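Long-range contacts in phosphonate monoester hydrolase (Ruegeria pomeroyi, PDB 4UPK), which belongs to the sulfatase family of the alkaline phosphatase clan and is built round a central mixed beta-sheet: residues 286-292 / 358-362; 347-351 / 364-370; 113-119 / 154-158; 34-38 / 398-402. All blocks are in the same frame, centred on the assembly; numbering follows the deposited sequence.

Contact 1. Residues 286-292 / 358-362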
loop_
_atom_site.group_PDB
_atom_site.type_symbol
_atom_site.label_atom_id
_atom_site.label_comp_id
_atom_site.label_asym_id
_atom_site.label_seq_id
_atom_site.Cartn_x
_atom_site.Cartn_y
_atom_site.Cartn_z
ATOM N N TYR A 286 19.012 34.472 -16.095
ATOM C CA TYR A 286 18.183 33.251 -16.156
ATOM C C TYR A 286 17.165 33.301 -17.299
ATOM O O TYR A 286 17.043 32.313 -18.033
ATOM C CB TYR A 286 17.496 33.024 -14.792
ATOM C CG TYR A 286 16.769 31.701 -14.625
ATOM C CD1 TYR A 286 17.438 30.566 -14.183
ATOM C CD2 TYR A 286 15.398 31.603 -14.840
ATOM C CE1 TYR A 286 16.771 29.355 -14.016
ATOM C CE2 TYR A 286 14.727 30.391 -14.694
ATOM C CZ TYR A 286 15.415 29.274 -14.271
ATOM O OH TYR A 286 14.740 28.092 -14.095
ATOM N N SER A 287 16.426 34.435 -17.428
ATOM C CA SER A 287 15.415 34.698 -18.471
ATOM C C SER A 287 15.728 36.004 -19.185
ATOM O O SER A 287 16.449 36.851 -18.652
ATOM C CB SER A 287 14.009 34.764 -17.879
ATOM O OG SER A 287 13.560 33.498 -17.422
ATOM N N SER A 288 15.187 36.166 -20.400
ATOM C CA SER A 288 15.405 37.358 -21.229
ATOM C C SER A 288 14.263 37.492 -22.240
ATOM O O SER A 288 13.535 36.516 -22.449
ATOM C CB SER A 288 16.759 37.276 -21.960
ATOM O OG SER A 288 16.814 36.235 -22.921
ATOM N N PRO A 289 14.093 38.667 -22.900
ATOM C CA PRO A 289 13.058 38.772 -23.941
ATOM C C PRO A 289 13.184 37.671 -25.011
ATOM O O PRO A 289 12.167 37.086 -25.396
ATOM C CB PRO A 289 13.287 40.172 -24.514
ATOM C CG PRO A 289 13.948 40.926 -23.430
ATOM C CD PRO A 289 14.834 39.935 -22.760
ATOM N N ALA A 290 14.450 37.328 -25.421
ATOM C CA ALA A 290 14.797 36.275 -26.399
ATOM C C ALA A 290 14.308 34.878 -25.986
ATOM O O ALA A 290 14.017 34.057 -26.866
ATOM C CB ALA A 290 16.297 36.242 -26.645
ATOM N N SER A 291 14.209 34.598 -24.669
ATOM C CA SER A 291 13.724 33.299 -24.187
ATOM C C SER A 291 12.200 33.283 -23.956
ATOM O O SER A 291 11.634 32.222 -23.722
ATOM C CB SER A 291 14.487 32.860 -22.932
ATOM O OG SER A 291 14.156 33.650 -21.799
ATOM N N PHE A 292 11.544 34.451 -24.030
ATOM C CA PHE A 292 10.104 34.642 -23.805
ATOM C C PHE A 292 9.233 34.637 -25.076
ATOM O O PHE A 292 8.019 34.854 -24.989
ATOM C CB PHE A 292 9.876 35.939 -23.006
ATOM C CG PHE A 292 9.615 35.741 -21.540
ATOM C CD1 PHE A 292 10.499 35.017 -20.751
ATOM C CD2 PHE A 292 8.489 36.296 -20.938
ATOM C CE1 PHE A 292 10.242 34.814 -19.397
ATOM C CE2 PHE A 292 8.241 36.102 -19.580
ATOM C CZ PHE A 292 9.112 35.356 -18.823
ATOM N N TRP A 358 13.017 38.797 -16.129
ATOM C CA TRP A 358 11.804 38.210 -16.681
ATOM C C TRP A 358 11.544 36.919 -15.945
ATOM O O TRP A 358 12.474 36.337 -15.376
ATOM C CB TRP A 358 11.986 37.957 -18.188
ATOM C CG TRP A 358 12.142 39.227 -18.970
ATOM C CD1 TRP A 358 13.273 39.980 -19.078
ATOM C CD2 TRP A 358 11.099 39.971 -19.606
ATOM N NE1 TRP A 358 12.996 41.153 -19.727
ATOM C CE2 TRP A 358 11.681 41.152 -20.112
ATOM C CE3 TRP A 358 9.723 39.747 -19.818
ATOM C CZ2 TRP A 358 10.949 42.096 -20.841
ATOM C CZ3 TRP A 358 8.992 40.691 -20.528
ATOM C CH2 TRP A 358 9.601 41.854 -21.022
ATOM N N GLY A 359 10.284 36.492 -15.931
ATOM C CA GLY A 359 9.852 35.286 -15.234
ATOM C C GLY A 359 9.583 35.475 -13.748
ATOM O O GLY A 359 9.152 36.545 -13.304
ATOM N N LYS A 360 9.868 34.418 -12.957
ATOM C CA LYS A 360 9.592 34.392 -11.518
ATOM C C LYS A 360 10.705 33.757 -10.649
ATOM O O LYS A 360 10.483 33.575 -9.461
ATOM C CB LYS A 360 8.190 33.786 -11.266
ATOM C CG LYS A 360 7.975 32.367 -11.775
ATOM C CD LYS A 360 7.740 32.284 -13.253
ATOM C CE LYS A 360 7.394 30.892 -13.633
ATOM N NZ LYS A 360 7.654 30.666 -15.072
ATOM N N MET A 361 11.899 33.451 -11.229
ATOM C CA MET A 361 13.054 32.900 -10.486
ATOM C C MET A 361 13.872 34.057 -9.872
ATOM O O MET A 361 14.993 34.355 -10.292
ATOM C CB MET A 361 13.929 31.959 -11.342
ATOM C CG MET A 361 13.310 30.573 -11.554
ATOM S SD MET A 361 13.092 29.518 -10.082
ATOM C CE MET A 361 14.815 29.167 -9.681
ATOM N N THR A 362 13.244 34.739 -8.901
ATOM C CA THR A 362 13.771 35.898 -8.179
ATOM C C THR A 362 13.096 36.014 -6.803
ATOM O O THR A 362 12.298 35.149 -6.432
ATOM C CB THR A 362 13.697 37.179 -9.050
ATOM O OG1 THR A 362 14.394 38.221 -8.385
ATOM C CG2 THR A 362 12.271 37.614 -9.350
HETATM O O HOH W 1 15.877 37.574 -16.168
HETATM O O HOH W 2 13.444 34.195 -14.048
#
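Ser287 and Trp358 bring the two loops closest, their CA atoms 5.3 Å apart, and no direct backbone hydrogen bond joins them; water takes that role. Water 1 accepts from Trp358 N and lies 2.6 Å from Ser287 O, while water 2 donates to Trp358 O, accepts from Met361 N and is weakly bonded to Ser287 OG. The Trp358 indole meets two residues of 286-292 in different ways. Pro289 lies over one of its faces, CD 3.7 Å from NE1, and the Phe292 ring receives its edge: Phe292 and the six-membered ring of Trp358 form an edge-to-face pair, centroids 5.5 Å apart and planes at 62°. Trp358 CB also sits over the Phe292 face, 4.1 Å from the centroid, a CH-pi contact. Both segments lie in the sulfatase-family part of the chain; the short 3-10 segment 289-291, where Ser288 O accepts from Ser291 N and Ser291 OG, turns the chain so that Pro289 and Phe292 both reach the indole, whose other neighbours include Ile306 and Leu309 of helix 303-333. Gly359, at positive phi, passes its N within 3.3 Å of Phe292 CZ. Farther along, Met361 is the centre of an inverse gamma turn and lays CB over the Tyr286 ring. The bend at chi2 (-65°) places SD oblique to that ring in a Met-aromatic contact, 5.4 Å from the centroid; Trp446 meets the same tyrosine.

Contact 2. Residues 347-351 / 364-370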
loop_
_atom_site.group_PDB
_atom_site.type_symbol
_atom_site.label_atom_id
_atom_site.label_comp_id
_atom_site.label_asym_id
_atom_site.label_seq_id
_atom_site.Cartn_x
_atom_site.Cartn_y
_atom_site.Cartn_z
ATOM N N ASP A 347 -1.217 31.630 -10.006
ATOM C CA ASP A 347 -0.274 30.757 -9.307
ATOM C C ASP A 347 0.961 31.522 -8.769
ATOM O O ASP A 347 1.377 31.315 -7.635
ATOM C CB ASP A 347 0.141 29.623 -10.246
ATOM C CG ASP A 347 1.010 28.597 -9.591
ATOM O OD1 ASP A 347 0.461 27.662 -8.988
ATOM O OD2 ASP A 347 2.239 28.717 -9.698
ATOM N N HIS A 348 1.511 32.404 -9.588
ATOM C CA HIS A 348 2.682 33.243 -9.341
ATOM C C HIS A 348 2.564 34.463 -10.265
ATOM O O HIS A 348 1.645 34.560 -11.079
ATOM C CB HIS A 348 4.006 32.474 -9.658
ATOM C CG HIS A 348 3.999 31.825 -11.012
ATOM N ND1 HIS A 348 3.626 30.508 -11.170
ATOM C CD2 HIS A 348 4.202 32.368 -12.235
ATOM C CE1 HIS A 348 3.596 30.292 -12.475
ATOM N NE2 HIS A 348 3.965 31.375 -13.155
ATOM N N GLY A 349 3.522 35.371 -10.113
ATOM C CA GLY A 349 3.643 36.575 -10.900
ATOM C C GLY A 349 4.655 36.444 -12.022
ATOM O O GLY A 349 5.037 35.344 -12.431
ATOM N N GLU A 350 5.076 37.595 -12.532
ATOM C CA GLU A 350 5.935 37.740 -13.692
ATOM C C GLU A 350 6.659 39.062 -13.525
ATOM O O GLU A 350 5.986 40.063 -13.317
ATOM C CB GLU A 350 5.018 37.799 -14.952
ATOM C CG GLU A 350 5.696 38.092 -16.279
ATOM C CD GLU A 350 6.996 37.363 -16.534
ATOM O OE1 GLU A 350 6.973 36.118 -16.530
ATOM O OE2 GLU A 350 8.053 38.027 -16.621
ATOM N N MET A 351 8.012 39.076 -13.606
ATOM C CA MET A 351 8.798 40.330 -13.494
ATOM C C MET A 351 8.492 41.315 -14.612
ATOM O O MET A 351 8.366 42.509 -14.351
ATOM C CB MET A 351 10.295 40.062 -13.364
ATOM C CG MET A 351 10.654 39.428 -12.035
ATOM S SD MET A 351 10.095 40.326 -10.558
ATOM C CE MET A 351 11.156 41.828 -10.641
ATOM N N TYR A 364 11.862 39.377 -5.711
ATOM C CA TYR A 364 11.011 40.568 -5.699
ATOM C C TYR A 364 9.533 40.207 -5.734
ATOM O O TYR A 364 9.157 39.189 -6.335
ATOM C CB TYR A 364 11.386 41.583 -6.809
ATOM C CG TYR A 364 12.763 42.187 -6.648
ATOM C CD1 TYR A 364 13.146 42.796 -5.447
ATOM C CD2 TYR A 364 13.685 42.160 -7.694
ATOM C CE1 TYR A 364 14.410 43.360 -5.295
ATOM C CE2 TYR A 364 14.945 42.745 -7.559
ATOM C CZ TYR A 364 15.302 43.345 -6.357
ATOM O OH TYR A 364 16.554 43.896 -6.206
ATOM N N ASP A 365 8.707 41.048 -5.077
ATOM C CA ASP A 365 7.262 40.886 -4.915
ATOM C C ASP A 365 6.472 40.605 -6.188
ATOM O O ASP A 365 5.561 39.778 -6.146
ATOM C CB ASP A 365 6.647 42.054 -4.110
ATOM C CG ASP A 365 7.023 42.074 -2.629
ATOM O OD1 ASP A 365 7.570 41.052 -2.126
ATOM O OD2 ASP A 365 6.739 43.085 -1.964
ATOM N N ALA A 366 6.832 41.260 -7.322
ATOM C CA ALA A 366 6.153 41.077 -8.612
ATOM C C ALA A 366 6.108 39.598 -9.067
ATOM O O ALA A 366 5.167 39.204 -9.748
ATOM C CB ALA A 366 6.775 41.976 -9.682
ATOM N N ALA A 367 7.076 38.778 -8.611
ATOM C CA ALA A 367 7.142 37.341 -8.917
ATOM C C ALA A 367 6.152 36.494 -8.071
ATOM O O ALA A 367 5.896 35.344 -8.431
ATOM C CB ALA A 367 8.566 36.836 -8.719
ATOM N N TYR A 368 5.602 37.061 -6.960
ATOM C CA TYR A 368 4.745 36.368 -5.983
ATOM C C TYR A 368 3.397 36.996 -5.768
ATOM O O TYR A 368 2.453 36.257 -5.522
ATOM C CB TYR A 368 5.449 36.211 -4.600
ATOM C CG TYR A 368 6.797 35.539 -4.682
ATOM C CD1 TYR A 368 7.945 36.274 -4.951
ATOM C CD2 TYR A 368 6.936 34.168 -4.454
ATOM C CE1 TYR A 368 9.190 35.658 -5.070
ATOM C CE2 TYR A 368 8.180 33.543 -4.554
ATOM C CZ TYR A 368 9.304 34.295 -4.875
ATOM O OH TYR A 368 10.549 33.724 -4.995
ATOM N N HIS A 369 3.308 38.340 -5.786
ATOM C CA HIS A 369 2.058 39.087 -5.598
ATOM C C HIS A 369 1.036 38.700 -6.703
ATOM O O HIS A 369 1.270 38.902 -7.902
ATOM C CB HIS A 369 2.313 40.608 -5.558
ATOM C CG HIS A 369 1.205 41.394 -4.923
ATOM N ND1 HIS A 369 1.199 42.777 -4.944
ATOM C CD2 HIS A 369 0.108 40.968 -4.255
ATOM C CE1 HIS A 369 0.111 43.145 -4.287
ATOM N NE2 HIS A 369 -0.579 42.090 -3.860
ATOM N N THR A 370 -0.048 38.049 -6.288
ATOM C CA THR A 370 -1.062 37.522 -7.207
ATOM C C THR A 370 -2.472 37.981 -6.881
ATOM O O THR A 370 -2.792 38.181 -5.709
ATOM C CB THR A 370 -0.962 35.995 -7.310
ATOM O OG1 THR A 370 -0.792 35.433 -6.008
ATOM C CG2 THR A 370 0.175 35.564 -8.163
HETATM O O HOH W 3 -0.275 32.765 -5.665
#
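Met351 reaches 364-370 through the outer half of its side chain. CB does not point at the other segment, but bends at chi2 (-55°) and chi3 (-68°) fold the chain back, bringing SD to 3.8 Å from Ala366 CB and near Ala367 N, and CE to 3.8 Å from Tyr364 CB, obliquely beside that ring. Next to this apolar patch the backbones meet directly. Gly349 N donates to Ala367 O over 2.9 Å, approaching from well above the carbonyl plane, while Glu350 N makes a weak bond to Ala366 O. That same oxygen receives a CA-H...O contact from Gly349, whose lack of a side chain permits the close approach. At the other end Thr370 CG2 presses on His348 C at 3.4 Å, and water 3 links Asp347 O to Thr370 OG1. His348 CB touches Ala367 O, and its ring ND1 donates to Asp347 OD2 over 2.7 Å; Asp347 OD1 is bound by Arg86. The contact folds the loop between strands 340-346 and 372-375 back on itself, with the 3-10 segment 365-367 in its returning limb. Helix 82-91 touches Asp347 and His348, strand 70-76 flanks Tyr368 and Thr370, and strand 458-463 packs on Tyr368.

Contact 3. Residues 113-119 / 154-158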
loop_
_atom_site.group_PDB
_atom_site.type_symbol
_atom_site.label_atom_id
_atom_site.label_comp_id
_atom_site.label_asym_id
_atom_site.label_seq_id
_atom_site.Cartn_x
_atom_site.Cartn_y
_atom_site.Cartn_z
ATOM N N ASN A 113 -4.404 16.372 -0.762
ATOM C CA ASN A 113 -4.563 17.507 -1.663
ATOM C C ASN A 113 -6.036 17.874 -1.771
ATOM O O ASN A 113 -6.877 17.157 -1.216
ATOM C CB ASN A 113 -3.895 17.258 -3.031
ATOM C CG ASN A 113 -4.435 16.091 -3.836
ATOM O OD1 ASN A 113 -5.606 16.039 -4.214
ATOM N ND2 ASN A 113 -3.563 15.177 -4.215
ATOM N N ILE A 114 -6.357 18.998 -2.451
ATOM C CA ILE A 114 -7.739 19.460 -2.630
ATOM C C ILE A 114 -8.641 18.395 -3.298
ATOM O O ILE A 114 -9.770 18.233 -2.868
ATOM C CB ILE A 114 -7.829 20.884 -3.284
ATOM C CG1 ILE A 114 -9.253 21.512 -3.189
ATOM C CG2 ILE A 114 -7.296 20.917 -4.725
ATOM C CD1 ILE A 114 -9.704 21.907 -1.777
ATOM N N ALA A 115 -8.129 17.647 -4.292
ATOM C CA ALA A 115 -8.894 16.624 -5.011
ATOM C C ALA A 115 -9.206 15.394 -4.139
ATOM O O ALA A 115 -10.363 14.972 -4.071
ATOM C CB ALA A 115 -8.177 16.221 -6.292
ATOM N N THR A 116 -8.188 14.851 -3.435
ATOM C CA THR A 116 -8.355 13.697 -2.541
ATOM C C THR A 116 -9.343 14.006 -1.413
ATOM O O THR A 116 -10.186 13.170 -1.084
ATOM C CB THR A 116 -7.009 13.211 -1.990
ATOM O OG1 THR A 116 -6.357 14.280 -1.302
ATOM C CG2 THR A 116 -6.104 12.625 -3.073
ATOM N N GLU A 117 -9.255 15.221 -0.852
ATOM C CA GLU A 117 -10.127 15.671 0.226
ATOM C C GLU A 117 -11.542 15.969 -0.252
ATOM O O GLU A 117 -12.481 15.625 0.458
ATOM C CB GLU A 117 -9.496 16.816 1.034
ATOM C CG GLU A 117 -8.183 16.470 1.725
ATOM C CD GLU A 117 -8.039 15.083 2.321
ATOM O OE1 GLU A 117 -8.611 14.835 3.409
ATOM O OE2 GLU A 117 -7.345 14.245 1.699
ATOM N N MET A 118 -11.697 16.545 -1.471
ATOM C CA MET A 118 -12.999 16.797 -2.097
ATOM C C MET A 118 -13.688 15.490 -2.482
ATOM O O MET A 118 -14.913 15.436 -2.444
ATOM C CB MET A 118 -12.898 17.739 -3.311
ATOM C CG MET A 118 -12.683 19.213 -2.929
ATOM S SD MET A 118 -14.094 20.008 -2.118
ATOM C CE MET A 118 -15.086 20.452 -3.525
ATOM N N ARG A 119 -12.912 14.428 -2.808
ATOM C CA ARG A 119 -13.437 13.092 -3.121
ATOM C C ARG A 119 -14.106 12.458 -1.896
ATOM O O ARG A 119 -15.104 11.733 -2.039
ATOM C CB ARG A 119 -12.340 12.176 -3.667
ATOM C CG ARG A 119 -12.035 12.431 -5.134
ATOM C CD ARG A 119 -11.400 11.213 -5.748
ATOM N NE ARG A 119 -11.179 11.392 -7.178
ATOM C CZ ARG A 119 -11.472 10.490 -8.109
ATOM N NH1 ARG A 119 -12.044 9.337 -7.771
ATOM N NH2 ARG A 119 -11.212 10.738 -9.383
ATOM N N MET A 154 -2.387 15.591 -10.992
ATOM C CA MET A 154 -2.354 15.213 -9.592
ATOM C C MET A 154 -3.419 14.152 -9.280
ATOM O O MET A 154 -4.539 14.219 -9.793
ATOM C CB MET A 154 -2.589 16.472 -8.739
ATOM C CG MET A 154 -2.434 16.271 -7.261
ATOM S SD MET A 154 -2.680 17.830 -6.385
ATOM C CE MET A 154 -1.017 18.283 -6.043
ATOM N N ARG A 155 -3.039 13.183 -8.423
ATOM C CA ARG A 155 -3.845 12.100 -7.879
ATOM C C ARG A 155 -5.154 12.671 -7.307
ATOM O O ARG A 155 -5.121 13.604 -6.492
ATOM C CB ARG A 155 -3.043 11.406 -6.756
ATOM C CG ARG A 155 -3.768 10.270 -6.057
ATOM C CD ARG A 155 -3.132 9.886 -4.739
ATOM N NE ARG A 155 -3.893 8.800 -4.119
ATOM C CZ ARG A 155 -3.511 8.120 -3.042
ATOM N NH1 ARG A 155 -2.361 8.406 -2.439
ATOM N NH2 ARG A 155 -4.270 7.141 -2.564
ATOM N N GLY A 156 -6.280 12.109 -7.752
ATOM C CA GLY A 156 -7.599 12.538 -7.316
ATOM C C GLY A 156 -8.334 13.335 -8.371
ATOM O O GLY A 156 -9.562 13.290 -8.423
ATOM N N PHE A 157 -7.597 14.073 -9.226
ATOM C CA PHE A 157 -8.199 14.869 -10.294
ATOM C C PHE A 157 -8.639 14.006 -11.445
ATOM O O PHE A 157 -7.909 13.110 -11.879
ATOM C CB PHE A 157 -7.264 15.991 -10.788
ATOM C CG PHE A 157 -7.291 17.260 -9.967
ATOM C CD1 PHE A 157 -8.333 18.173 -10.099
ATOM C CD2 PHE A 157 -6.279 17.542 -9.061
ATOM C CE1 PHE A 157 -8.372 19.345 -9.326
ATOM C CE2 PHE A 157 -6.312 18.714 -8.290
ATOM C CZ PHE A 157 -7.358 19.612 -8.433
ATOM N N HIS A 158 -9.855 14.268 -11.930
ATOM C CA HIS A 158 -10.409 13.560 -13.056
ATOM C C HIS A 158 -10.289 14.518 -14.234
ATOM O O HIS A 158 -10.935 15.570 -14.278
ATOM C CB HIS A 158 -11.847 13.098 -12.807
ATOM C CG HIS A 158 -12.304 12.077 -13.802
ATOM N ND1 HIS A 158 -12.234 10.720 -13.527
ATOM C CD2 HIS A 158 -12.812 12.247 -15.046
ATOM C CE1 HIS A 158 -12.713 10.108 -14.599
ATOM N NE2 HIS A 158 -13.085 10.986 -15.539
#
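A capping box starts helix 114-120 and meets the type II beta turn Met154-Phe157. In the box Thr116 N donates to Asn113 OD1 and Asn113 N donates to Thr116 OG1, each over 2.9 Å, so two reciprocal side chain-to-backbone bonds cap the N terminus of the helix. Asn113 CG lies between its backbone N and carbonyl carbon (chi1 62°), and chi2 (61°) turns OD1 to the helix and ND2 to the turn. There ND2 donates to Arg155 O at 3.2 Å, with the acceptor near the amide plane, and Met154 SD rests 3.5 Å from Asn113 CG. Gly156, at the third position of the turn, faces Ala115, their CA atoms 4.9 Å apart; a glycine suits both its backbone angles and this close approach. Its carbonyl is gripped from one helical turn farther on: Arg119, extended from CG to NE, sends NE to Gly156 O over 2.8 Å, on a lone pair and in the guanidinium plane, and NH2 adds a weak second bond. Arg119 NH1 is taken by Asp144 of the second subunit, so one guanidinium joins helix, turn and neighbouring chain. Ala115 CB lies over the Phe157 face, 3.8 Å from the centroid, and Ile114 CG2 comes obliquely to Phe157 CZ. Helix 82-91 contributes Leu90, which packs on Ile114, Met154 and Phe157; strand 125-127 lies against Ala115, Arg119 and Phe157, and helix 394-402 packs against Ile114, Glu117 and Met118.

Contact 4. Residues 34-38 / 398-402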
loop_
_atom_site.group_PDB
_atom_site.type_symbol
_atom_site.label_atom_id
_atom_site.label_comp_id
_atom_site.label_asym_id
_atom_site.label_seq_id
_atom_site.Cartn_x
_atom_site.Cartn_y
_atom_site.Cartn_z
ATOM N N SER A 34 -24.171 22.886 -3.995
ATOM C CA SER A 34 -22.879 23.393 -3.528
ATOM C C SER A 34 -21.819 23.102 -4.589
ATOM O O SER A 34 -21.275 21.995 -4.646
ATOM C CB SER A 34 -22.491 22.766 -2.190
ATOM O OG SER A 34 -23.464 22.982 -1.180
ATOM N N ASN A 35 -21.548 24.086 -5.448
ATOM C CA ASN A 35 -20.550 23.925 -6.503
ATOM C C ASN A 35 -19.279 24.627 -6.128
ATOM O O ASN A 35 -19.301 25.580 -5.341
ATOM C CB ASN A 35 -21.045 24.494 -7.834
ATOM C CG ASN A 35 -22.324 23.910 -8.376
ATOM O OD1 ASN A 35 -22.502 22.687 -8.472
ATOM N ND2 ASN A 35 -23.222 24.793 -8.802
ATOM N N VAL A 36 -18.156 24.157 -6.696
ATOM C CA VAL A 36 -16.861 24.800 -6.532
ATOM C C VAL A 36 -16.243 25.061 -7.911
ATOM O O VAL A 36 -16.023 24.132 -8.684
ATOM C CB VAL A 36 -15.888 24.093 -5.534
ATOM C CG1 VAL A 36 -14.584 24.891 -5.387
ATOM C CG2 VAL A 36 -16.546 23.897 -4.166
ATOM N N LEU A 37 -16.006 26.337 -8.219
ATOM C CA LEU A 37 -15.370 26.753 -9.461
ATOM C C LEU A 37 -14.051 27.394 -9.092
ATOM O O LEU A 37 -14.012 28.507 -8.563
ATOM C CB LEU A 37 -16.249 27.692 -10.326
ATOM C CG LEU A 37 -15.588 28.240 -11.635
ATOM C CD1 LEU A 37 -15.208 27.116 -12.602
ATOM C CD2 LEU A 37 -16.462 29.239 -12.314
ATOM N N PHE A 38 -12.968 26.664 -9.356
ATOM C CA PHE A 38 -11.614 27.078 -9.041
ATOM C C PHE A 38 -10.836 27.384 -10.321
ATOM O O PHE A 38 -10.435 26.464 -11.050
ATOM C CB PHE A 38 -10.934 25.990 -8.186
ATOM C CG PHE A 38 -9.608 26.325 -7.540
ATOM C CD1 PHE A 38 -9.118 27.633 -7.545
ATOM C CD2 PHE A 38 -8.875 25.347 -6.882
ATOM C CE1 PHE A 38 -7.897 27.941 -6.944
ATOM C CE2 PHE A 38 -7.654 25.655 -6.285
ATOM C CZ PHE A 38 -7.184 26.956 -6.304
ATOM N N ILE A 398 -11.893 26.187 0.649
ATOM C CA ILE A 398 -12.795 25.340 -0.128
ATOM C C ILE A 398 -13.363 24.245 0.748
ATOM O O ILE A 398 -14.585 24.116 0.814
ATOM C CB ILE A 398 -12.122 24.789 -1.436
ATOM C CG1 ILE A 398 -11.673 25.941 -2.379
ATOM C CG2 ILE A 398 -13.051 23.802 -2.168
ATOM C CD1 ILE A 398 -10.484 25.580 -3.311
ATOM N N LEU A 399 -12.482 23.487 1.457
ATOM C CA LEU A 399 -12.886 22.397 2.357
ATOM C C LEU A 399 -13.833 22.862 3.448
ATOM O O LEU A 399 -14.840 22.198 3.706
ATOM C CB LEU A 399 -11.669 21.651 2.957
ATOM C CG LEU A 399 -10.753 20.908 1.955
ATOM C CD1 LEU A 399 -9.617 20.225 2.689
ATOM C CD2 LEU A 399 -11.547 19.906 1.065
ATOM N N ASP A 400 -13.520 24.012 4.076
ATOM C CA ASP A 400 -14.341 24.626 5.113
ATOM C C ASP A 400 -15.747 24.877 4.548
ATOM O O ASP A 400 -16.726 24.381 5.109
ATOM C CB ASP A 400 -13.674 25.934 5.588
ATOM C CG ASP A 400 -14.369 26.720 6.684
ATOM O OD1 ASP A 400 -15.411 26.246 7.190
ATOM O OD2 ASP A 400 -13.868 27.816 7.035
ATOM N N TRP A 401 -15.828 25.580 3.388
ATOM C CA TRP A 401 -17.075 25.923 2.712
ATOM C C TRP A 401 -17.957 24.710 2.344
ATOM O O TRP A 401 -19.174 24.799 2.488
ATOM C CB TRP A 401 -16.800 26.841 1.513
ATOM C CG TRP A 401 -18.036 27.416 0.899
ATOM C CD1 TRP A 401 -18.689 28.553 1.276
ATOM C CD2 TRP A 401 -18.764 26.883 -0.219
ATOM N NE1 TRP A 401 -19.777 28.766 0.457
ATOM C CE2 TRP A 401 -19.859 27.744 -0.455
ATOM C CE3 TRP A 401 -18.610 25.744 -1.030
ATOM C CZ2 TRP A 401 -20.779 27.519 -1.490
ATOM C CZ3 TRP A 401 -19.521 25.522 -2.053
ATOM C CH2 TRP A 401 -20.591 26.405 -2.277
ATOM N N VAL A 402 -17.356 23.580 1.923
ATOM C CA VAL A 402 -18.092 22.353 1.591
ATOM C C VAL A 402 -18.429 21.527 2.859
ATOM O O VAL A 402 -19.255 20.600 2.803
ATOM C CB VAL A 402 -17.428 21.490 0.467
ATOM C CG1 VAL A 402 -17.169 22.309 -0.788
ATOM C CG2 VAL A 402 -16.136 20.820 0.941
HETATM O O HOH W 4 -22.012 23.555 1.015
#
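Trp401 brings CZ3 and CH2 of its indole against the start of strand 35-41, with CZ3 3.3 Å from Asn35 O, CH2 4.0 Å from Ser34 CA, and CZ3 also reaching Val36 CG2. The indole meets all three obliquely. Val36 is shared between several residues of the helix: CG2 touches Val402 CG1 at 3.8 Å as well as Trp401, while CG1, anti to the backbone N (chi1 -177°), meets Ile398 CG2 at 3.7 Å. Strand 35-38 and helix segment 398-402 run nearly antiparallel, at 165°, their axes 10.1 Å apart at closest approach. This is helix-on-sheet packing of an alpha/beta fold: strand 35-41 pairs in parallel with strands 234-239 and 340-346, and helix 394-402 packs along one face of that sheet, Ile398 and Trp401 also resting on Leu341. Helix 114-120 packs beside it, with Met118 against Val36 and Val402. At the inner end Ile398 CD1 sits over the face of the Phe38 ring, 3.9 Å from CD2, and His236 stacks with the same phenylalanine. Near the N-terminal end of the strand a water adds a polar link: water 4 lies 2.7 Å from Ser34 OG and donates weakly to Trp401 O.

From the N terminus, strand 35-41 opens the longest loop, which contact 4 closes some 360 residues later by setting helix 394-402 on the sheet; the other three contacts nest inside it. Contact 3 closes first, joining helix 114-120 to the turn before strand 158-162. Contact 1 then ties the loop before helix 303-333 to the loop between strands 340-346 and 372-375, and contact 2 closes a short loop within the latter. Contacts 1 and 2 cross, and touch through Tyr368 OH with Thr362 O and Met351 N with Gly359 O. Contacts 3 and 4 touch through packing of their two helices and of Met118 on Val36, on the opposite side of the chain's centre from contact 1.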